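Local coordinates for WbbM protein (Klebsiella pneumoniae, PDB 6U4B), which acts as a bifunctional glycosyltransferase that polymerises O-antigen, with a magnesium ion bound in its glycosyltransferase family 8 region, at residues Gly317-Ser322 against Ser407-Lys412; Val403-Asp408 against Ala474-Phe479; Asp433-Gly438 against Asp536-Leu541; Glu524-His529 against Pro556-Tyr561. One frame throughout, in Å; residues are numbered along the deposited sequence.

Interaction 1: Gly317-Ser322 against Ser407-Lys412; sequences GALINS and SDTVVK. With MG (magnesium ion), chain C.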
loop_
_atom_site.group_PDB
_atom_site.type_symbol
_atom_site.label_atom_id
_atom_site.label_comp_id
_atom_site.label_asym_id
_atom_site.label_seq_id
_atom_site.Cartn_x
_atom_site.Cartn_y
_atom_site.Cartn_z
ATOM N N GLY A 317 -17.122 -1.343 -0.658
ATOM C CA GLY A 317 -15.811 -1.451 -0.039
ATOM C C GLY A 317 -15.040 -0.147 -0.080
ATOM O O GLY A 317 -14.443 0.266 0.919
ATOM N N ALA A 318 -15.042 0.520 -1.237
ATOM C CA ALA A 318 -14.370 1.811 -1.351
ATOM C C ALA A 318 -14.990 2.837 -0.413
ATOM O O ALA A 318 -14.272 3.601 0.246
ATOM C CB ALA A 318 -14.427 2.302 -2.797
ATOM N N LEU A 319 -16.323 2.861 -0.332
ATOM C CA LEU A 319 -17.003 3.786 0.569
ATOM C C LEU A 319 -16.613 3.528 2.018
ATOM O O LEU A 319 -16.201 4.446 2.736
ATOM C CB LEU A 319 -18.517 3.670 0.392
ATOM C CG LEU A 319 -19.381 4.425 1.405
ATOM C CD1 LEU A 319 -19.079 5.923 1.389
ATOM C CD2 LEU A 319 -20.861 4.163 1.147
ATOM N N ILE A 320 -16.738 2.275 2.467
ATOM C CA ILE A 320 -16.421 1.942 3.853
ATOM C C ILE A 320 -14.963 2.252 4.155
ATOM O O ILE A 320 -14.630 2.770 5.229
ATOM C CB ILE A 320 -16.766 0.467 4.139
ATOM C CG1 ILE A 320 -18.286 0.278 4.198
ATOM C CG2 ILE A 320 -16.108 -0.003 5.431
ATOM C CD1 ILE A 320 -18.726 -1.168 4.239
ATOM N N ASN A 321 -14.071 1.956 3.209
ATOM C CA ASN A 321 -12.670 2.308 3.402
ATOM C C ASN A 321 -12.493 3.820 3.503
ATOM O O ASN A 321 -11.697 4.303 4.316
ATOM C CB ASN A 321 -11.821 1.736 2.269
ATOM C CG ASN A 321 -10.553 1.086 2.774
ATOM O OD1 ASN A 321 -10.439 0.768 3.957
ATOM N ND2 ASN A 321 -9.594 0.880 1.880
ATOM N N SER A 322 -13.243 4.585 2.703
ATOM C CA SER A 322 -13.156 6.040 2.799
ATOM C C SER A 322 -13.673 6.531 4.145
ATOM O O SER A 322 -13.137 7.495 4.707
ATOM C CB SER A 322 -13.923 6.705 1.650
ATOM O OG SER A 322 -15.317 6.797 1.920
ATOM N N SER A 407 -24.312 3.810 -1.806
ATOM C CA SER A 407 -23.132 2.962 -1.905
ATOM C C SER A 407 -22.162 3.425 -2.982
ATOM O O SER A 407 -20.969 3.109 -2.897
ATOM C CB SER A 407 -23.541 1.512 -2.170
ATOM O OG SER A 407 -24.036 1.352 -3.488
ATOM N N ASP A 408 -22.631 4.165 -3.984
ATOM C CA ASP A 408 -21.755 4.649 -5.054
ATOM C C ASP A 408 -21.139 6.001 -4.703
ATOM O O ASP A 408 -21.159 6.949 -5.489
ATOM C CB ASP A 408 -22.524 4.714 -6.368
ATOM C CG ASP A 408 -23.776 5.562 -6.272
ATOM O OD1 ASP A 408 -24.179 5.913 -5.142
ATOM O OD2 ASP A 408 -24.356 5.885 -7.331
ATOM N N THR A 409 -20.587 6.091 -3.494
ATOM C CA THR A 409 -19.977 7.318 -3.002
ATOM C C THR A 409 -18.636 6.999 -2.352
ATOM O O THR A 409 -18.329 5.846 -2.041
ATOM C CB THR A 409 -20.873 8.028 -1.975
ATOM O OG1 THR A 409 -20.993 7.208 -0.805
ATOM C CG2 THR A 409 -22.263 8.299 -2.547
ATOM N N VAL A 410 -17.837 8.046 -2.154
ATOM C CA VAL A 410 -16.713 8.033 -1.228
ATOM C C VAL A 410 -16.756 9.338 -0.445
ATOM O O VAL A 410 -17.111 10.387 -0.993
ATOM C CB VAL A 410 -15.345 7.867 -1.935
ATOM C CG1 VAL A 410 -15.238 6.509 -2.620
ATOM C CG2 VAL A 410 -15.088 8.997 -2.924
ATOM N N VAL A 411 -16.414 9.274 0.836
ATOM C CA VAL A 411 -16.392 10.464 1.675
ATOM C C VAL A 411 -14.976 11.019 1.709
ATOM O O VAL A 411 -13.989 10.287 1.562
ATOM C CB VAL A 411 -16.915 10.180 3.099
ATOM C CG1 VAL A 411 -18.306 9.562 3.034
ATOM C CG2 VAL A 411 -15.955 9.280 3.854
ATOM N N LYS A 412 -14.880 12.337 1.880
ATOM C CA LYS A 412 -13.606 13.021 2.061
ATOM C C LYS A 412 -13.509 13.673 3.432
ATOM O O LYS A 412 -12.621 14.506 3.653
ATOM C CB LYS A 412 -13.401 14.074 0.967
ATOM C CG LYS A 412 -13.622 13.561 -0.447
ATOM C CD LYS A 412 -12.434 12.756 -0.944
ATOM C CE LYS A 412 -11.218 13.644 -1.136
ATOM N NZ LYS A 412 -10.098 12.913 -1.787
HETATM MG MG MG C . -26.242 7.136 -5.786
#

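Interaction 2: Val403-Asp408 against Ala474-Phe479; sequences VFIDSD and AGIIVF. With MG (magnesium ion), chain C.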
loop_
_atom_site.group_PDB
_atom_site.type_symbol
_atom_site.label_atom_id
_atom_site.label_comp_id
_atom_site.label_asym_id
_atom_site.label_seq_id
_atom_site.Cartn_x
_atom_site.Cartn_y
_atom_site.Cartn_z
ATOM N N VAL A 403 -27.232 8.038 9.877
ATOM C CA VAL A 403 -26.805 8.627 8.611
ATOM C C VAL A 403 -26.859 7.555 7.533
ATOM O O VAL A 403 -26.120 6.564 7.597
ATOM C CB VAL A 403 -25.393 9.227 8.709
ATOM C CG1 VAL A 403 -24.982 9.830 7.377
ATOM C CG2 VAL A 403 -25.335 10.266 9.816
ATOM N N PHE A 404 -27.735 7.743 6.547
ATOM C CA PHE A 404 -27.719 6.898 5.360
ATOM C C PHE A 404 -26.864 7.537 4.277
ATOM O O PHE A 404 -26.849 8.761 4.118
ATOM C CB PHE A 404 -29.129 6.655 4.810
ATOM C CG PHE A 404 -29.131 5.979 3.460
ATOM C CD1 PHE A 404 -29.140 4.598 3.370
ATOM C CD2 PHE A 404 -29.086 6.724 2.285
ATOM C CE1 PHE A 404 -29.120 3.971 2.142
ATOM C CE2 PHE A 404 -29.053 6.101 1.054
ATOM C CZ PHE A 404 -29.077 4.724 0.983
ATOM N N ILE A 405 -26.174 6.695 3.509
ATOM C CA ILE A 405 -25.375 7.179 2.389
ATOM C C ILE A 405 -25.436 6.152 1.266
ATOM O O ILE A 405 -25.366 4.943 1.508
ATOM C CB ILE A 405 -23.923 7.482 2.828
ATOM C CG1 ILE A 405 -23.103 8.049 1.664
ATOM C CG2 ILE A 405 -23.255 6.245 3.430
ATOM C CD1 ILE A 405 -21.736 8.555 2.081
ATOM N N ASP A 406 -25.586 6.643 0.037
ATOM C CA ASP A 406 -25.558 5.778 -1.136
ATOM C C ASP A 406 -24.246 5.000 -1.209
ATOM O O ASP A 406 -23.193 5.461 -0.758
ATOM C CB ASP A 406 -25.729 6.606 -2.411
ATOM C CG ASP A 406 -27.174 6.714 -2.854
ATOM O OD1 ASP A 406 -28.075 6.320 -2.081
ATOM O OD2 ASP A 406 -27.407 7.189 -3.986
ATOM N N SER A 407 -24.312 3.810 -1.806
ATOM C CA SER A 407 -23.132 2.962 -1.905
ATOM C C SER A 407 -22.162 3.425 -2.982
ATOM O O SER A 407 -20.969 3.109 -2.897
ATOM C CB SER A 407 -23.541 1.512 -2.170
ATOM O OG SER A 407 -24.036 1.352 -3.488
ATOM N N ASP A 408 -22.631 4.165 -3.984
ATOM C CA ASP A 408 -21.755 4.649 -5.054
ATOM C C ASP A 408 -21.139 6.001 -4.703
ATOM O O ASP A 408 -21.159 6.949 -5.489
ATOM C CB ASP A 408 -22.524 4.714 -6.368
ATOM C CG ASP A 408 -23.776 5.562 -6.272
ATOM O OD1 ASP A 408 -24.179 5.913 -5.142
ATOM O OD2 ASP A 408 -24.356 5.885 -7.331
ATOM N N ALA A 474 -31.518 12.061 -2.160
ATOM C CA ALA A 474 -31.561 10.970 -1.193
ATOM C C ALA A 474 -30.243 10.210 -1.075
ATOM O O ALA A 474 -30.200 9.179 -0.395
ATOM C CB ALA A 474 -32.683 9.990 -1.551
ATOM N N GLY A 475 -29.175 10.691 -1.714
ATOM C CA GLY A 475 -27.900 9.994 -1.667
ATOM C C GLY A 475 -27.198 10.073 -0.328
ATOM O O GLY A 475 -26.290 9.278 -0.070
ATOM N N ILE A 476 -27.585 11.023 0.519
ATOM C CA ILE A 476 -27.074 11.094 1.883
ATOM C C ILE A 476 -28.140 11.756 2.749
ATOM O O ILE A 476 -28.617 12.855 2.445
ATOM C CB ILE A 476 -25.713 11.823 1.942
ATOM C CG1 ILE A 476 -25.060 11.663 3.318
ATOM C CG2 ILE A 476 -25.823 13.297 1.554
ATOM C CD1 ILE A 476 -23.585 12.061 3.330
ATOM N N ILE A 477 -28.568 11.065 3.804
ATOM C CA ILE A 477 -29.685 11.510 4.629
ATOM C C ILE A 477 -29.356 11.247 6.090
ATOM O O ILE A 477 -29.000 10.123 6.457
ATOM C CB ILE A 477 -31.001 10.795 4.260
ATOM C CG1 ILE A 477 -31.305 10.911 2.766
ATOM C CG2 ILE A 477 -32.150 11.363 5.073
ATOM C CD1 ILE A 477 -32.486 10.075 2.320
ATOM N N VAL A 478 -29.498 12.270 6.925
ATOM C CA VAL A 478 -29.455 12.094 8.371
ATOM C C VAL A 478 -30.887 11.876 8.843
ATOM O O VAL A 478 -31.708 12.797 8.817
ATOM C CB VAL A 478 -28.817 13.294 9.078
ATOM C CG1 VAL A 478 -28.735 13.028 10.576
ATOM C CG2 VAL A 478 -27.436 13.575 8.503
ATOM N N PHE A 479 -31.191 10.655 9.264
ATOM C CA PHE A 479 -32.519 10.333 9.760
ATOM C C PHE A 479 -32.646 10.751 11.219
ATOM O O PHE A 479 -31.828 10.363 12.058
ATOM C CB PHE A 479 -32.799 8.837 9.618
ATOM C CG PHE A 479 -33.147 8.412 8.219
ATOM C CD1 PHE A 479 -32.165 8.292 7.250
ATOM C CD2 PHE A 479 -34.455 8.121 7.878
ATOM C CE1 PHE A 479 -32.486 7.897 5.966
ATOM C CE2 PHE A 479 -34.781 7.724 6.597
ATOM C CZ PHE A 479 -33.798 7.612 5.639
HETATM MG MG MG C . -26.242 7.136 -5.786
#

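Interaction 3: Asp433-Gly438 against Asp536-Leu541; sequences DIVMEG and DFFPNL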
loop_
_atom_site.group_PDB
_atom_site.type_symbol
_atom_site.label_atom_id
_atom_site.label_comp_id
_atom_site.label_asym_id
_atom_site.label_seq_id
_atom_site.Cartn_x
_atom_site.Cartn_y
_atom_site.Cartn_z
ATOM N N ASP A 433 -31.404 18.948 -4.059
ATOM C CA ASP A 433 -31.141 18.248 -5.316
ATOM C C ASP A 433 -31.072 19.279 -6.440
ATOM O O ASP A 433 -32.101 19.774 -6.910
ATOM C CB ASP A 433 -32.226 17.206 -5.574
ATOM C CG ASP A 433 -31.880 16.253 -6.708
ATOM O OD1 ASP A 433 -31.029 16.594 -7.558
ATOM O OD2 ASP A 433 -32.475 15.154 -6.750
ATOM N N ILE A 434 -29.856 19.594 -6.894
ATOM C CA ILE A 434 -29.723 20.560 -7.981
ATOM C C ILE A 434 -30.042 19.941 -9.336
ATOM O O ILE A 434 -30.354 20.674 -10.283
ATOM C CB ILE A 434 -28.323 21.196 -8.007
ATOM C CG1 ILE A 434 -27.263 20.176 -8.423
ATOM C CG2 ILE A 434 -27.986 21.799 -6.650
ATOM C CD1 ILE A 434 -25.870 20.761 -8.509
ATOM N N VAL A 435 -29.984 18.613 -9.461
ATOM C CA VAL A 435 -30.411 17.980 -10.705
ATOM C C VAL A 435 -31.917 18.120 -10.876
ATOM O O VAL A 435 -32.404 18.459 -11.963
ATOM C CB VAL A 435 -29.972 16.505 -10.747
ATOM C CG1 VAL A 435 -30.547 15.823 -11.979
ATOM C CG2 VAL A 435 -28.457 16.402 -10.747
ATOM N N MET A 436 -32.680 17.868 -9.809
ATOM C CA MET A 436 -34.113 18.138 -9.858
ATOM C C MET A 436 -34.383 19.622 -10.063
ATOM O O MET A 436 -35.350 19.989 -10.740
ATOM C CB MET A 436 -34.791 17.641 -8.580
ATOM C CG MET A 436 -36.290 17.922 -8.516
ATOM S SD MET A 436 -37.232 17.099 -9.814
ATOM C CE MET A 436 -37.122 15.388 -9.284
ATOM N N GLU A 437 -33.536 20.488 -9.499
ATOM C CA GLU A 437 -33.652 21.917 -9.766
ATOM C C GLU A 437 -33.555 22.200 -11.260
ATOM O O GLU A 437 -34.279 23.051 -11.788
ATOM C CB GLU A 437 -32.574 22.683 -8.997
ATOM C CG GLU A 437 -32.700 24.200 -9.077
ATOM C CD GLU A 437 -31.580 24.912 -8.344
ATOM O OE1 GLU A 437 -31.043 25.903 -8.887
ATOM O OE2 GLU A 437 -31.228 24.475 -7.227
ATOM N N GLY A 438 -32.673 21.481 -11.960
ATOM C CA GLY A 438 -32.591 21.635 -13.403
ATOM C C GLY A 438 -33.782 21.036 -14.125
ATOM O O GLY A 438 -34.260 21.594 -15.116
ATOM N N ASP A 536 -22.365 20.034 -19.464
ATOM C CA ASP A 536 -23.538 20.065 -20.329
ATOM C C ASP A 536 -24.802 20.526 -19.615
ATOM O O ASP A 536 -25.667 21.145 -20.245
ATOM C CB ASP A 536 -23.784 18.680 -20.938
ATOM C CG ASP A 536 -22.608 18.185 -21.758
ATOM O OD1 ASP A 536 -21.500 18.741 -21.609
ATOM O OD2 ASP A 536 -22.795 17.243 -22.557
ATOM N N PHE A 537 -24.926 20.249 -18.318
ATOM C CA PHE A 537 -26.165 20.451 -17.578
ATOM C C PHE A 537 -26.079 21.570 -16.551
ATOM O O PHE A 537 -26.915 22.479 -16.552
ATOM C CB PHE A 537 -26.557 19.133 -16.886
ATOM C CG PHE A 537 -27.732 19.249 -15.953
ATOM C CD1 PHE A 537 -29.024 19.072 -16.420
ATOM C CD2 PHE A 537 -27.542 19.508 -14.604
ATOM C CE1 PHE A 537 -30.106 19.168 -15.563
ATOM C CE2 PHE A 537 -28.619 19.608 -13.744
ATOM C CZ PHE A 537 -29.902 19.436 -14.223
ATOM N N PHE A 538 -25.086 21.524 -15.672
ATOM C CA PHE A 538 -24.994 22.405 -14.513
ATOM C C PHE A 538 -24.758 23.881 -14.845
ATOM O O PHE A 538 -25.317 24.745 -14.157
ATOM C CB PHE A 538 -23.901 21.892 -13.575
ATOM C CG PHE A 538 -24.161 20.506 -13.058
ATOM C CD1 PHE A 538 -25.107 20.291 -12.070
ATOM C CD2 PHE A 538 -23.469 19.419 -13.566
ATOM C CE1 PHE A 538 -25.357 19.016 -11.594
ATOM C CE2 PHE A 538 -23.711 18.142 -13.093
ATOM C CZ PHE A 538 -24.658 17.941 -12.106
ATOM N N PRO A 539 -23.947 24.231 -15.852
ATOM C CA PRO A 539 -23.769 25.660 -16.173
ATOM C C PRO A 539 -25.040 26.362 -16.631
ATOM O O PRO A 539 -25.050 27.598 -16.687
ATOM C CB PRO A 539 -22.716 25.645 -17.288
ATOM C CG PRO A 539 -21.967 24.385 -17.071
ATOM C CD PRO A 539 -22.992 23.398 -16.608
ATOM N N ASN A 540 -26.100 25.630 -16.963
ATOM C CA ASN A 540 -27.348 26.236 -17.411
ATOM C C ASN A 540 -28.358 26.423 -16.286
ATOM O O ASN A 540 -29.464 26.909 -16.540
ATOM C CB ASN A 540 -27.971 25.395 -18.529
ATOM C CG ASN A 540 -27.076 25.289 -19.744
ATOM O OD1 ASN A 540 -26.327 26.212 -20.060
ATOM N ND2 ASN A 540 -27.150 24.156 -20.435
ATOM N N LEU A 541 -28.008 26.047 -15.058
ATOM C CA LEU A 541 -28.856 26.291 -13.904
ATOM C C LEU A 541 -28.858 27.779 -13.559
ATOM O O LEU A 541 -28.226 28.604 -14.226
ATOM C CB LEU A 541 -28.369 25.468 -12.714
ATOM C CG LEU A 541 -28.606 23.960 -12.734
ATOM C CD1 LEU A 541 -27.581 23.249 -11.868
ATOM C CD2 LEU A 541 -30.004 23.657 -12.238
#

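Interaction 4: Glu524-His529 against Pro556-Tyr561; sequences EWNVYH and PKMIHY. With MG (magnesium ion), chain C.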
loop_
_atom_site.group_PDB
_atom_site.type_symbol
_atom_site.label_atom_id
_atom_site.label_comp_id
_atom_site.label_asym_id
_atom_site.label_seq_id
_atom_site.Cartn_x
_atom_site.Cartn_y
_atom_site.Cartn_z
ATOM N N GLU A 524 -21.481 20.609 -0.356
ATOM C CA GLU A 524 -20.224 19.877 -0.244
ATOM C C GLU A 524 -20.428 18.434 0.203
ATOM O O GLU A 524 -19.528 17.608 0.019
ATOM C CB GLU A 524 -19.279 20.583 0.735
ATOM C CG GLU A 524 -18.722 21.916 0.251
ATOM C CD GLU A 524 -19.749 23.036 0.268
ATOM O OE1 GLU A 524 -19.753 23.855 -0.677
ATOM O OE2 GLU A 524 -20.547 23.096 1.225
ATOM N N TRP A 525 -21.583 18.112 0.780
ATOM C CA TRP A 525 -21.850 16.778 1.299
ATOM C C TRP A 525 -22.492 15.849 0.276
ATOM O O TRP A 525 -22.777 14.694 0.606
ATOM C CB TRP A 525 -22.732 16.865 2.549
ATOM C CG TRP A 525 -21.933 17.015 3.803
ATOM C CD1 TRP A 525 -21.862 18.113 4.611
ATOM C CD2 TRP A 525 -21.065 16.034 4.383
ATOM N NE1 TRP A 525 -21.010 17.872 5.663
ATOM C CE2 TRP A 525 -20.507 16.603 5.544
ATOM C CE3 TRP A 525 -20.707 14.729 4.031
ATOM C CZ2 TRP A 525 -19.614 15.910 6.360
ATOM C CZ3 TRP A 525 -19.819 14.042 4.841
ATOM C CH2 TRP A 525 -19.282 14.634 5.991
ATOM N N ASN A 526 -22.720 16.316 -0.951
ATOM C CA ASN A 526 -23.288 15.469 -1.994
ATOM C C ASN A 526 -22.888 15.996 -3.367
ATOM O O ASN A 526 -23.733 16.490 -4.120
ATOM C CB ASN A 526 -24.812 15.402 -1.864
ATOM C CG ASN A 526 -25.411 14.221 -2.606
ATOM O OD1 ASN A 526 -24.829 13.709 -3.562
ATOM N ND2 ASN A 526 -26.584 13.784 -2.165
ATOM N N VAL A 527 -21.609 15.882 -3.706
ATOM C CA VAL A 527 -21.071 16.467 -4.929
ATOM C C VAL A 527 -21.129 15.417 -6.033
ATOM O O VAL A 527 -20.448 14.390 -5.965
ATOM C CB VAL A 527 -19.641 16.978 -4.720
ATOM C CG1 VAL A 527 -19.088 17.576 -6.010
ATOM C CG2 VAL A 527 -19.609 18.008 -3.599
ATOM N N TYR A 528 -21.947 15.672 -7.053
ATOM C CA TYR A 528 -21.942 14.823 -8.234
ATOM C C TYR A 528 -20.575 14.872 -8.905
ATOM O O TYR A 528 -19.976 15.942 -9.050
ATOM C CB TYR A 528 -23.012 15.269 -9.230
ATOM C CG TYR A 528 -24.440 15.115 -8.759
ATOM C CD1 TYR A 528 -25.143 16.199 -8.251
ATOM C CD2 TYR A 528 -25.093 13.892 -8.844
ATOM C CE1 TYR A 528 -26.449 16.070 -7.830
ATOM C CE2 TYR A 528 -26.402 13.751 -8.426
ATOM C CZ TYR A 528 -27.074 14.844 -7.920
ATOM O OH TYR A 528 -28.379 14.712 -7.502
ATOM N N HIS A 529 -20.079 13.707 -9.317
ATOM C CA HIS A 529 -18.822 13.673 -10.052
ATOM C C HIS A 529 -18.981 14.129 -11.497
ATOM O O HIS A 529 -17.971 14.385 -12.161
ATOM C CB HIS A 529 -18.214 12.268 -10.005
ATOM C CG HIS A 529 -18.901 11.274 -10.889
ATOM N ND1 HIS A 529 -20.261 11.062 -10.857
ATOM C CD2 HIS A 529 -18.409 10.426 -11.823
ATOM C CE1 HIS A 529 -20.580 10.130 -11.738
ATOM N NE2 HIS A 529 -19.475 9.726 -12.336
ATOM N N PRO A 556 -14.917 18.826 -1.892
ATOM C CA PRO A 556 -16.072 17.997 -1.532
ATOM C C PRO A 556 -15.865 17.305 -0.197
ATOM O O PRO A 556 -14.742 16.980 0.197
ATOM C CB PRO A 556 -16.154 16.973 -2.674
ATOM C CG PRO A 556 -15.260 17.508 -3.757
ATOM C CD PRO A 556 -14.194 18.280 -3.051
ATOM N N LYS A 557 -16.975 17.090 0.508
ATOM C CA LYS A 557 -16.963 16.237 1.687
ATOM C C LYS A 557 -17.509 14.846 1.405
ATOM O O LYS A 557 -17.174 13.905 2.135
ATOM C CB LYS A 557 -17.745 16.897 2.827
ATOM C CG LYS A 557 -17.076 18.170 3.323
ATOM C CD LYS A 557 -17.694 18.702 4.601
ATOM C CE LYS A 557 -16.872 19.861 5.150
ATOM N NZ LYS A 557 -17.546 20.550 6.283
ATOM N N MET A 558 -18.322 14.700 0.359
ATOM C CA MET A 558 -18.716 13.393 -0.147
ATOM C C MET A 558 -18.860 13.505 -1.655
ATOM O O MET A 558 -19.472 14.454 -2.151
ATOM C CB MET A 558 -20.025 12.903 0.491
ATOM C CG MET A 558 -20.530 11.568 -0.055
ATOM S SD MET A 558 -21.543 11.697 -1.550
ATOM C CE MET A 558 -23.190 11.832 -0.849
ATOM N N ILE A 559 -18.301 12.537 -2.370
ATOM C CA ILE A 559 -18.348 12.492 -3.825
ATOM C C ILE A 559 -19.357 11.427 -4.225
ATOM O O ILE A 559 -19.255 10.273 -3.796
ATOM C CB ILE A 559 -16.963 12.197 -4.417
ATOM C CG1 ILE A 559 -15.982 13.304 -4.028
ATOM C CG2 ILE A 559 -17.050 12.038 -5.925
ATOM C CD1 ILE A 559 -14.526 12.940 -4.232
ATOM N N HIS A 560 -20.336 11.809 -5.038
ATOM C CA HIS A 560 -21.416 10.919 -5.442
ATOM C C HIS A 560 -21.203 10.534 -6.901
ATOM O O HIS A 560 -21.338 11.373 -7.799
ATOM C CB HIS A 560 -22.774 11.589 -5.240
ATOM C CG HIS A 560 -23.926 10.634 -5.261
ATOM N ND1 HIS A 560 -25.220 11.021 -4.985
ATOM C CD2 HIS A 560 -23.977 9.306 -5.521
ATOM C CE1 HIS A 560 -26.018 9.972 -5.074
ATOM N NE2 HIS A 560 -25.290 8.920 -5.398
ATOM N N TYR A 561 -20.885 9.261 -7.140
ATOM C CA TYR A 561 -20.713 8.780 -8.504
ATOM C C TYR A 561 -22.048 8.358 -9.100
ATOM O O TYR A 561 -22.167 7.273 -9.679
ATOM C CB TYR A 561 -19.715 7.628 -8.547
ATOM C CG TYR A 561 -18.368 8.009 -7.994
ATOM C CD1 TYR A 561 -18.040 7.736 -6.675
ATOM C CD2 TYR A 561 -17.436 8.676 -8.778
ATOM C CE1 TYR A 561 -16.814 8.097 -6.158
ATOM C CE2 TYR A 561 -16.206 9.039 -8.271
ATOM C CZ TYR A 561 -15.902 8.746 -6.960
ATOM O OH TYR A 561 -14.681 9.103 -6.445
HETATM MG MG MG C . -26.242 7.136 -5.786
#

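Interaction 1: Gly317-Ser322 against Ser407-Lys412
A first torsion of 82° places S322 OG between the backbone N and the carbonyl carbon of its own residue, where it meets the backbone of V411. V411 N donates to S322 OG at 2.9 Å, nearly straight at 168°. The same OG gives its proton to L319 O, 2.6 Å away, landing on a lone pair in the carbonyl plane. Gripped by these two bonds, the buried hydroxyl is fixed in rotation, a compact example of a serine that joins its own helix to the backbone of a strand. L319 lies alongside T409, both side chains pointing the same way, with L319 CD1 3.2 Å from T409 OG1; that hydroxyl is itself hydrogen-bonded to D406 O. L319 CD1 also packs on V411 CG1 at 4.1 Å, and A318 CB faces V410 CG1 at 4.3 Å. D408, whose CB points away from the helix, binds the magnesium ion, OD1 at 2.5 Å and OD2 slightly farther. The helix and strand axes run nearly parallel, 11° apart. Around them, helix 576-583 packs on A318 and V410, strand 302-309 touches L319 and S407, and strand 558-560 pairs with strand 409-411.

Interaction 2: Val403-Asp408 against Ala474-Phe479
F404 and I477 form the hydrogen-bonded pair of an antiparallel strand pairing that leads directly into D406-S407-D408, consistent with the DXD motif of a GT-A type glycosyltransferase. Three backbone bonds fasten the segments. F404 N reaches I477 O at 2.7 Å, I477 N returns to F404 O at 2.9 Å, and D406 N closes on G475 O at 2.7 Å, extending the backbone pairing to D406, a metal ligand. Weaker CA-H...O contacts fill in between them, among them I476 CA to F404 O at 3.2 Å.

Apolar contacts occupy both faces of the sheet. On the face of V403, I405, I476 and V478, the valines meet through their CG2 methyls, while I405 and I476 lie side by side with their CD1 atoms 4.2 Å apart. On the other face F404 CG is anti to the backbone N (chi1 170°), which carries the ring toward the corner at A474-I476; there A474 O lies 3.6 Å from F404 CE2, at the ring edge. F404 CB in turn sits near the plane of the F479 ring, at its edge, and helix 392-395 supplies I392 against both phenylalanines.

Polar chemistry gathers at the end of the pairing. D406 divides its carboxylate between two partners, OD1 in a salt bridge with R389 and OD2 on the metal, whose other protein ligands are D408 and H560. The group lies against the bare backbone of G475, with D406 CG 3.6 Å from G475 CA, and D406 OD2 stands 2.1 Å from the magnesium ion.

Interaction 3: Asp433-Gly438 against Asp536-Leu541
F537 and L541 press on the N-terminal part of helix 434-441 from the facing loop, both touching G438. F537 turns its edge to the helix backbone: CZ lies 3.5 Å from V435 O, and CE2 comes within 4.0 Å of I434 O, each oxygen close to the ring plane. Because G438 has no side chain, F537 CZ reaches its CA at 3.6 Å, and L541 CD2 approaches G438 CA at 3.5 Å, tighter than usual van der Waals contact. Beside them I434 and F538 cross at about a right angle, with I434 CD1 3.6 Å from F538 CE1, and V435 CG2 touches the same ring carbon.

Behind this first shell, a short 3-10 turn groups the loop residues: L541 N bonds to F538 O and N540 N to F537 O. F537 CD2 sits over one face of the F538 ring, and F538 also stacks with F549 of helix 543-554. Within the helix segment, D433 is the N-cap; M436 N meets its OD1 at 3.1 Å from above the carboxylate plane. E437 OE1 is hydrogen-bonded to T545, while N540 OD1 accepts from N245 N of a second subunit.

No hydrogen bond crosses between the segments. The joining is therefore mostly by apolar, van der Waals packing, perhaps with a small electrostatic gain where the hydrogen-bearing edge of F537 faces V435 O; the more distant I434 O already takes the helical bond from G438 N.

Interaction 4: Glu524-His529 against Pro556-Tyr561
V527 and I559, then Y528 and H560, pair in parallel as the two strands of a beta-alpha-beta crossover whose helix is 543-554. The core of the pairing is close and regular: H560 N meets V527 O at 2.7 Å and 176°, and V527 N bonds to M558 O at 3.0 Å. M558, bent at its second and third torsions, curls CE back to 3.2 Å from W525 O. At the far end Y561 directs its edge to the face of H529, the planes 62° apart, while H529 NE2 is held by N565 O.

The other end is more open. E524 and K557 are partly exposed, yet E524 O still takes two backbone donors, K557 N and M558 N. The aliphatic part of K557 lies on the W525 indole, with CB 3.7 Å from the centroid of the six-membered ring and over its face, before the extended chain carries NZ to a salt bridge with E417.

Back in the buried part, CG anti to the backbone N (chi1 -164°) sets the H560 ring beside N526. N526, whose ND2 is held by Q473, offers a lone pair of OD1 to H560 ND1 at 3.1 Å, steadying the imidazole whose NE2 binds the magnesium ion at 2.1 Å.

Overall arrangement
Interactions 1, 2 and 4 form a cluster with centres 11 Å apart from one another, converging on one magnesium ion. Interactions 1 and 2 share S407 and D408, which connect the mixed sheet holding strands 402-405 and 477-479 to a small three-stranded one; interaction 4 lies in that small sheet, where strand 558-560 runs between 409-411 and 527-528. Interaction 3 stands farther out, its centre 15, 20 and 24 Å from those of interactions 4, 2 and 1, but it touches interaction 4 through Y528. Along the chain, both 1 and 2 close before 4 opens, whereas 3 interleaves with 2 and 4. D406 and D408, at the junction of the sheets, thus meet the distant H560.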